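Local structure of uncharacterized protein (Pyrococcus furiosus, 3WL4) at residues 36-41 with 64-69; 186-191 with 248-253. The protein is of unknown function but probably removes an acetyl group from an N-acetylglucosamine-type sugar in a metal-dependent reaction. All blocks are in the same frame, centred on the assembly; numbering follows the deposited sequence.

Contact 1: 36-41 with 64-69; sequences CIEPHP and YICMTD. With CD (cadmium ion), chain C; TAM (tris(hydroxyethyl)aminomethane), chain K.
Glu38 lays its extended side chain over Cys66, with OE2 3.5 Å from Cys66 CB and also near CD2 of Tyr64, whose ring is turned 56° from the carboxylate plane. CG sits between the backbone N and the carbonyl carbon (chi1 46°), which folds the chain across onto the neighbouring strand; OE1 is held by the backbone N of Cys44. OE2 also lies close to Glu92 OE2, which may favour a shared proton. With an alanine in place of Glu38, the Cys44 amide would probably lose its acceptor and a gap would open beside Cys66 and Tyr64. On the other face, Ile37 and Ile65 run side by side, and Ile37 CG2 meets the selenium of Met67 at 3.6 Å.

The backbones are joined as parallel strands: Glu38 N donates to Ile65 O at 2.9 Å, and Met67 N to Glu38 O at 2.9 Å. Beyond the last bridge, Thr68 OG1 donates to Pro39 O at 2.8 Å, and the same hydroxyl lies 3.0 Å from His40 CD2. His40 ND1 binds the cadmium ion at 2.3 Å; Asp43 and His151 also bind the metal, as do tris N and O4, and NE2 of His40 is hydrogen-bonded to Asp150.

This is a beta-alpha-beta crossover, strands 33-38 and 61-68 linked by helix 43-57, which packs on Cys36 and Tyr64; helices 118-131 and 149-164 cover the Ile37 and Met67 face.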
loop_
_atom_site.group_PDB
_atom_site.type_symbol
_atom_site.label_atom_id
_atom_site.label_comp_id
_atom_site.label_asym_id
_atom_site.label_seq_id
_atom_site.Cartn_x
_atom_site.Cartn_y
_atom_site.Cartn_z
ATOM N N CYS A 36 -23.204 -13.206 -12.108
ATOM C CA CYS A 36 -23.047 -11.903 -12.789
ATOM C C CYS A 36 -22.468 -10.963 -11.763
ATOM O O CYS A 36 -22.976 -10.724 -10.675
ATOM C CB CYS A 36 -24.467 -11.351 -13.189
ATOM S SG CYS A 36 -25.297 -12.558 -14.361
ATOM N N ILE A 37 -21.292 -10.431 -12.136
ATOM C CA ILE A 37 -20.464 -9.586 -11.253
ATOM C C ILE A 37 -20.718 -8.102 -11.649
ATOM O O ILE A 37 -20.509 -7.728 -12.853
ATOM C CB ILE A 37 -18.989 -9.934 -11.406
ATOM C CG1 ILE A 37 -18.852 -11.434 -10.988
ATOM C CG2 ILE A 37 -18.201 -9.087 -10.357
ATOM C CD1 ILE A 37 -17.371 -11.915 -10.995
ATOM N N GLU A 38 -21.111 -7.307 -10.678
ATOM C CA GLU A 38 -21.394 -5.893 -10.953
ATOM C C GLU A 38 -20.553 -5.041 -10.042
ATOM O O GLU A 38 -20.421 -5.299 -8.843
ATOM C CB GLU A 38 -22.863 -5.488 -10.688
ATOM C CG GLU A 38 -23.470 -6.005 -9.342
ATOM C CD GLU A 38 -24.961 -5.667 -9.217
ATOM O OE1 GLU A 38 -25.528 -5.156 -10.143
ATOM O OE2 GLU A 38 -25.462 -5.816 -8.070
ATOM N N PRO A 39 -20.042 -3.911 -10.566
ATOM C CA PRO A 39 -19.276 -2.985 -9.683
ATOM C C PRO A 39 -20.103 -2.336 -8.611
ATOM O O PRO A 39 -19.683 -2.251 -7.462
ATOM C CB PRO A 39 -18.745 -1.923 -10.691
ATOM C CG PRO A 39 -18.640 -2.667 -12.063
ATOM C CD PRO A 39 -19.901 -3.666 -12.030
ATOM N N HIS A 40 -21.352 -1.876 -9.022
ATOM C CA HIS A 40 -22.235 -1.224 -8.065
ATOM C C HIS A 40 -23.645 -1.866 -8.182
ATOM O O HIS A 40 -23.960 -2.503 -9.174
ATOM C CB HIS A 40 -22.397 0.258 -8.574
ATOM C CG HIS A 40 -21.087 0.981 -8.682
ATOM N ND1 HIS A 40 -20.637 1.436 -9.903
ATOM C CD2 HIS A 40 -20.160 1.325 -7.740
ATOM C CE1 HIS A 40 -19.444 1.970 -9.747
ATOM N NE2 HIS A 40 -19.158 1.984 -8.439
ATOM N N PRO A 41 -24.483 -1.557 -7.168
ATOM C CA PRO A 41 -25.868 -2.050 -7.277
ATOM C C PRO A 41 -26.511 -1.279 -8.506
ATOM O O PRO A 41 -26.433 -0.049 -8.596
ATOM C CB PRO A 41 -26.501 -1.546 -5.996
ATOM C CG PRO A 41 -25.362 -1.348 -4.993
ATOM C CD PRO A 41 -24.185 -0.877 -5.902
ATOM N N TYR A 64 -25.763 -12.957 -8.174
ATOM C CA TYR A 64 -24.925 -11.698 -8.347
ATOM C C TYR A 64 -23.781 -11.728 -7.304
ATOM O O TYR A 64 -23.917 -12.229 -6.173
ATOM C CB TYR A 64 -25.712 -10.494 -7.976
ATOM C CG TYR A 64 -26.795 -10.087 -8.974
ATOM C CD1 TYR A 64 -27.012 -10.794 -10.142
ATOM C CD2 TYR A 64 -27.513 -8.948 -8.625
ATOM C CE1 TYR A 64 -28.058 -10.307 -11.068
ATOM C CE2 TYR A 64 -28.488 -8.436 -9.539
ATOM C CZ TYR A 64 -28.678 -9.141 -10.673
ATOM O OH TYR A 64 -29.673 -8.662 -11.549
ATOM N N ILE A 65 -22.650 -11.128 -7.760
ATOM C CA ILE A 65 -21.648 -10.615 -6.782
ATOM C C ILE A 65 -21.615 -9.098 -6.987
ATOM O O ILE A 65 -21.370 -8.719 -8.181
ATOM C CB ILE A 65 -20.244 -11.212 -7.035
ATOM C CG1 ILE A 65 -20.271 -12.727 -6.783
ATOM C CG2 ILE A 65 -19.273 -10.577 -5.985
ATOM C CD1 ILE A 65 -18.905 -13.406 -7.190
ATOM N N CYS A 66 -21.860 -8.322 -5.962
ATOM C CA CYS A 66 -21.764 -6.829 -6.083
ATOM C C CYS A 66 -20.515 -6.435 -5.343
ATOM O O CYS A 66 -20.369 -6.681 -4.196
ATOM C CB CYS A 66 -23.037 -6.242 -5.524
ATOM S SG CYS A 66 -23.126 -4.470 -5.905
HETATM N N MSE A 67 -19.638 -5.768 -6.107
HETATM C CA MSE A 67 -18.311 -5.503 -5.490
HETATM C C MSE A 67 -18.305 -4.412 -4.503
HETATM O O MSE A 67 -17.563 -4.501 -3.528
HETATM C CB MSE A 67 -17.401 -4.970 -6.641
HETATM C CG MSE A 67 -17.256 -5.881 -7.876
HETATM SE SE MSE A 67 -16.569 -7.677 -7.463
HETATM C CE MSE A 67 -14.782 -7.235 -6.930
ATOM N N THR A 68 -19.184 -3.383 -4.664
ATOM C CA THR A 68 -19.202 -2.253 -3.779
ATOM C C THR A 68 -20.621 -1.949 -3.229
ATOM O O THR A 68 -21.597 -2.613 -3.631
ATOM C CB THR A 68 -18.642 -0.963 -4.396
ATOM O OG1 THR A 68 -19.664 -0.446 -5.324
ATOM C CG2 THR A 68 -17.346 -1.117 -5.161
ATOM N N ASP A 69 -20.652 -1.001 -2.332
ATOM C CA ASP A 69 -21.922 -0.739 -1.586
ATOM C C ASP A 69 -22.718 0.428 -2.175
ATOM O O ASP A 69 -23.801 0.677 -1.711
ATOM C CB ASP A 69 -21.563 -0.445 -0.144
ATOM C CG ASP A 69 -20.515 0.689 0.031
ATOM O OD1 ASP A 69 -20.291 1.441 -0.955
ATOM O OD2 ASP A 69 -19.945 0.745 1.168
HETATM CD CD CD C . -21.692 1.245 -11.986
HETATM C C TAM K . -24.151 3.333 -12.647
HETATM C C1 TAM K . -23.391 4.491 -12.094
HETATM C C2 TAM K . -23.888 2.787 -13.990
HETATM C C3 TAM K . -25.601 3.613 -12.608
HETATM C C4 TAM K . -22.224 4.622 -12.965
HETATM C C5 TAM K . -22.353 2.542 -13.916
HETATM C C6 TAM K . -26.093 3.964 -11.301
HETATM N N TAM K . -23.746 2.149 -11.640
HETATM O O4 TAM K . -21.376 3.698 -12.057
HETATM O O5 TAM K . -22.397 1.748 -14.903
HETATM O O6 TAM K . -25.560 5.066 -10.450
#

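Contact 2: 186-191 with 248-253; sequences FIALYY and EGFRVM. With TAM (tris(hydroxyethyl)aminomethane), chain K; HEZ (hexane-1,6-diol), chain S.
Leu189 and Arg251 exchange a pair of backbone hydrogen bonds: Leu189 N donates to Arg251 O at 2.9 Å, and Arg251 N returns the bond to Leu189 O, also at 2.9 Å. Leu189 O takes a CA-H...O contact from Phe250 CA as well. Beyond this one antiparallel bridge the chains diverge, and water fills in at both ends. One water accepts from Tyr191 N and donates to Gly249 O; another donates to Ile187 O at 2.6 Å and accepts from Met253 N. A hexanediol hydroxyl, O1, sits next to the second water, receiving the bond from Ile187 N and donating to Met253 O.

Strand 186-190 is one of the two edge strands of the chain's parallel five-stranded sheet, paired on its inner side with strand 135-139. Strand 247-250, which pairs antiparallel with 197-200, touches this edge through the single Leu189-Arg251 bridge; the N-to-C directions of the short strand segments are 130° apart.

Packing gathers around Ala188, whose CB touches both Val252 CG2, 4.0 Å away, and Phe250 CD1. With CG anti to the carbonyl carbon (chi1 -64°), the Phe250 ring is turned beside the 186-190 backbone, where its CD1-CE1 side meets Ala188 and brings CE1 within 3.9 Å of Tyr190 CB. Farther out, Phe28 meets that ring edge-to-face and Met48 of helix 43-57 touches it. The Arg251 guanidinium leads away to a salt bridge with the C-terminal carboxylate of Ile267, and Tyr145 of a neighbouring subunit packs against the Arg251 side chain.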
loop_
_atom_site.group_PDB
_atom_site.type_symbol
_atom_site.label_atom_id
_atom_site.label_comp_id
_atom_site.label_asym_id
_atom_site.label_seq_id
_atom_site.Cartn_x
_atom_site.Cartn_y
_atom_site.Cartn_z
ATOM N N PHE A 186 -17.370 -20.572 -19.259
ATOM C CA PHE A 186 -17.197 -19.388 -20.142
ATOM C C PHE A 186 -17.224 -18.138 -19.268
ATOM O O PHE A 186 -17.877 -18.107 -18.183
ATOM C CB PHE A 186 -18.374 -19.295 -21.233
ATOM C CG PHE A 186 -19.747 -19.057 -20.650
ATOM C CD1 PHE A 186 -20.241 -17.719 -20.461
ATOM C CD2 PHE A 186 -20.584 -20.115 -20.300
ATOM C CE1 PHE A 186 -21.531 -17.501 -19.908
ATOM C CE2 PHE A 186 -21.884 -19.840 -19.806
ATOM C CZ PHE A 186 -22.344 -18.576 -19.616
ATOM N N ILE A 187 -16.561 -17.150 -19.859
ATOM C CA ILE A 187 -16.707 -15.726 -19.354
ATOM C C ILE A 187 -17.462 -14.972 -20.491
ATOM O O ILE A 187 -17.228 -15.197 -21.708
ATOM C CB ILE A 187 -15.330 -15.118 -19.199
ATOM C CG1 ILE A 187 -14.713 -15.739 -17.980
ATOM C CG2 ILE A 187 -15.492 -13.576 -19.013
ATOM C CD1 ILE A 187 -13.138 -15.319 -18.067
ATOM N N ALA A 188 -18.342 -14.066 -20.059
ATOM C CA ALA A 188 -18.882 -13.152 -21.075
ATOM C C ALA A 188 -18.799 -11.722 -20.503
ATOM O O ALA A 188 -19.268 -11.484 -19.368
ATOM C CB ALA A 188 -20.426 -13.516 -21.278
ATOM N N LEU A 189 -18.276 -10.821 -21.343
ATOM C CA LEU A 189 -18.046 -9.398 -20.846
ATOM C C LEU A 189 -19.189 -8.578 -21.368
ATOM O O LEU A 189 -19.429 -8.525 -22.616
ATOM C CB LEU A 189 -16.735 -8.872 -21.401
ATOM C CG LEU A 189 -15.549 -9.809 -20.947
ATOM C CD1 LEU A 189 -14.281 -9.169 -21.573
ATOM C CD2 LEU A 189 -15.439 -9.809 -19.422
ATOM N N TYR A 190 -19.847 -7.877 -20.452
ATOM C CA TYR A 190 -20.906 -6.883 -20.875
ATOM C C TYR A 190 -20.339 -5.495 -20.807
ATOM O O TYR A 190 -19.137 -5.313 -20.521
ATOM C CB TYR A 190 -22.190 -7.061 -20.053
ATOM C CG TYR A 190 -22.112 -6.845 -18.576
ATOM C CD1 TYR A 190 -21.708 -7.896 -17.676
ATOM C CD2 TYR A 190 -22.356 -5.563 -18.073
ATOM C CE1 TYR A 190 -21.719 -7.635 -16.331
ATOM C CE2 TYR A 190 -22.323 -5.305 -16.709
ATOM C CZ TYR A 190 -21.994 -6.342 -15.819
ATOM O OH TYR A 190 -22.004 -6.100 -14.454
ATOM N N TYR A 191 -21.136 -4.444 -21.091
ATOM C CA TYR A 191 -20.574 -3.115 -21.206
ATOM C C TYR A 191 -19.420 -3.059 -22.165
ATOM O O TYR A 191 -18.311 -2.549 -21.811
ATOM C CB TYR A 191 -20.225 -2.452 -19.841
ATOM C CG TYR A 191 -21.301 -2.105 -18.828
ATOM C CD1 TYR A 191 -22.534 -1.562 -19.232
ATOM C CD2 TYR A 191 -21.019 -2.183 -17.458
ATOM C CE1 TYR A 191 -23.431 -1.126 -18.327
ATOM C CE2 TYR A 191 -21.990 -1.761 -16.488
ATOM C CZ TYR A 191 -23.186 -1.220 -16.990
ATOM O OH TYR A 191 -24.014 -0.713 -16.065
ATOM N N GLU A 248 -28.723 -6.850 -26.177
ATOM C CA GLU A 248 -27.595 -6.744 -25.198
ATOM C C GLU A 248 -26.413 -7.450 -25.787
ATOM O O GLU A 248 -26.501 -8.568 -26.245
ATOM C CB GLU A 248 -28.031 -7.375 -23.886
ATOM C CG GLU A 248 -28.947 -6.402 -23.102
ATOM C CD GLU A 248 -29.573 -7.075 -21.862
ATOM O OE1 GLU A 248 -29.351 -8.266 -21.625
ATOM O OE2 GLU A 248 -30.206 -6.309 -21.129
ATOM N N GLY A 249 -25.238 -6.764 -25.735
ATOM C CA GLY A 249 -24.060 -7.367 -26.305
ATOM C C GLY A 249 -23.063 -7.922 -25.270
ATOM O O GLY A 249 -22.918 -7.345 -24.169
ATOM N N PHE A 250 -22.382 -8.936 -25.745
ATOM C CA PHE A 250 -21.375 -9.626 -24.866
ATOM C C PHE A 250 -20.209 -9.899 -25.752
ATOM O O PHE A 250 -20.278 -10.212 -26.957
ATOM C CB PHE A 250 -21.958 -10.957 -24.384
ATOM C CG PHE A 250 -23.154 -10.756 -23.536
ATOM C CD1 PHE A 250 -23.093 -10.474 -22.174
ATOM C CD2 PHE A 250 -24.443 -10.820 -24.152
ATOM C CE1 PHE A 250 -24.191 -10.180 -21.402
ATOM C CE2 PHE A 250 -25.570 -10.537 -23.348
ATOM C CZ PHE A 250 -25.489 -10.225 -21.988
ATOM N N ARG A 251 -19.025 -9.906 -25.105
ATOM C CA ARG A 251 -17.820 -10.367 -25.795
ATOM C C ARG A 251 -17.389 -11.657 -25.095
ATOM O O ARG A 251 -17.240 -11.747 -23.889
ATOM C CB ARG A 251 -16.654 -9.347 -25.701
ATOM C CG ARG A 251 -15.472 -9.865 -26.513
ATOM C CD ARG A 251 -14.411 -8.794 -26.591
ATOM N NE ARG A 251 -13.286 -9.333 -27.376
ATOM C CZ ARG A 251 -13.265 -9.379 -28.701
ATOM N NH1 ARG A 251 -14.290 -8.882 -29.427
ATOM N NH2 ARG A 251 -12.205 -9.849 -29.373
ATOM N N VAL A 252 -17.289 -12.698 -25.951
ATOM C CA VAL A 252 -16.855 -14.030 -25.507
ATOM C C VAL A 252 -15.647 -14.445 -26.294
ATOM O O VAL A 252 -15.632 -14.193 -27.536
ATOM C CB VAL A 252 -17.988 -15.079 -25.717
ATOM C CG1 VAL A 252 -17.567 -16.466 -25.210
ATOM C CG2 VAL A 252 -19.275 -14.650 -24.953
HETATM N N MSE A 253 -14.626 -15.044 -25.623
HETATM C CA MSE A 253 -13.444 -15.470 -26.375
HETATM C C MSE A 253 -12.988 -16.799 -25.723
HETATM O O MSE A 253 -13.304 -17.082 -24.587
HETATM C CB MSE A 253 -12.220 -14.491 -26.143
HETATM C CG MSE A 253 -12.586 -13.053 -26.622
HETATM SE SE MSE A 253 -10.948 -11.975 -26.703
HETATM C CE MSE A 253 -10.669 -11.900 -24.756
HETATM C C TAM K . -24.151 3.333 -12.647
HETATM C C1 TAM K . -23.391 4.491 -12.094
HETATM C C2 TAM K . -23.888 2.787 -13.990
HETATM C C3 TAM K . -25.601 3.613 -12.608
HETATM C C4 TAM K . -22.224 4.622 -12.965
HETATM C C5 TAM K . -22.353 2.542 -13.916
HETATM C C6 TAM K . -26.093 3.964 -11.301
HETATM N N TAM K . -23.746 2.149 -11.640
HETATM O O4 TAM K . -21.376 3.698 -12.057
HETATM O O5 TAM K . -22.397 1.748 -14.903
HETATM O O6 TAM K . -25.560 5.066 -10.450
HETATM O O1 HEZ S . -14.729 -17.966 -21.908
HETATM C C1 HEZ S . -13.416 -18.093 -21.277
HETATM C C2 HEZ S . -13.426 -19.369 -20.480
HETATM C C3 HEZ S . -13.129 -18.897 -19.154
HETATM C C4 HEZ S . -11.736 -19.318 -18.894
HETATM C C5 HEZ S . -12.041 -20.562 -18.084
HETATM C C6 HEZ S . -11.211 -21.160 -16.878
HETATM O O6 HEZ S . -11.715 -22.586 -16.580
HETATM O O HOH W 1 -14.901 -15.368 -22.795
HETATM O O HOH W 2 -23.220 -5.014 -22.973
#

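Contact 1 closes before contact 2 opens along the chain, and their centres lie 16 Å apart across one parallel sheet. Strand order is 103-109, 61-68, 33-38, 135-139, 186-190: contact 1 pairs two inner strands, whereas contact 2 borders the far edge, with strand 135-139 between them. Tyr190 bridges that gap, its OH 2.7 Å from Ile37 O in a probable hydrogen bond. Both contacts also reach the bound tris molecule, contact 2 through Tyr191, which is hydrogen-bonded to the metal ligand Asp43. The ends of strands 33-38 and 186-190 thus converge on a metal pocket consistent with the family's deacetylase site.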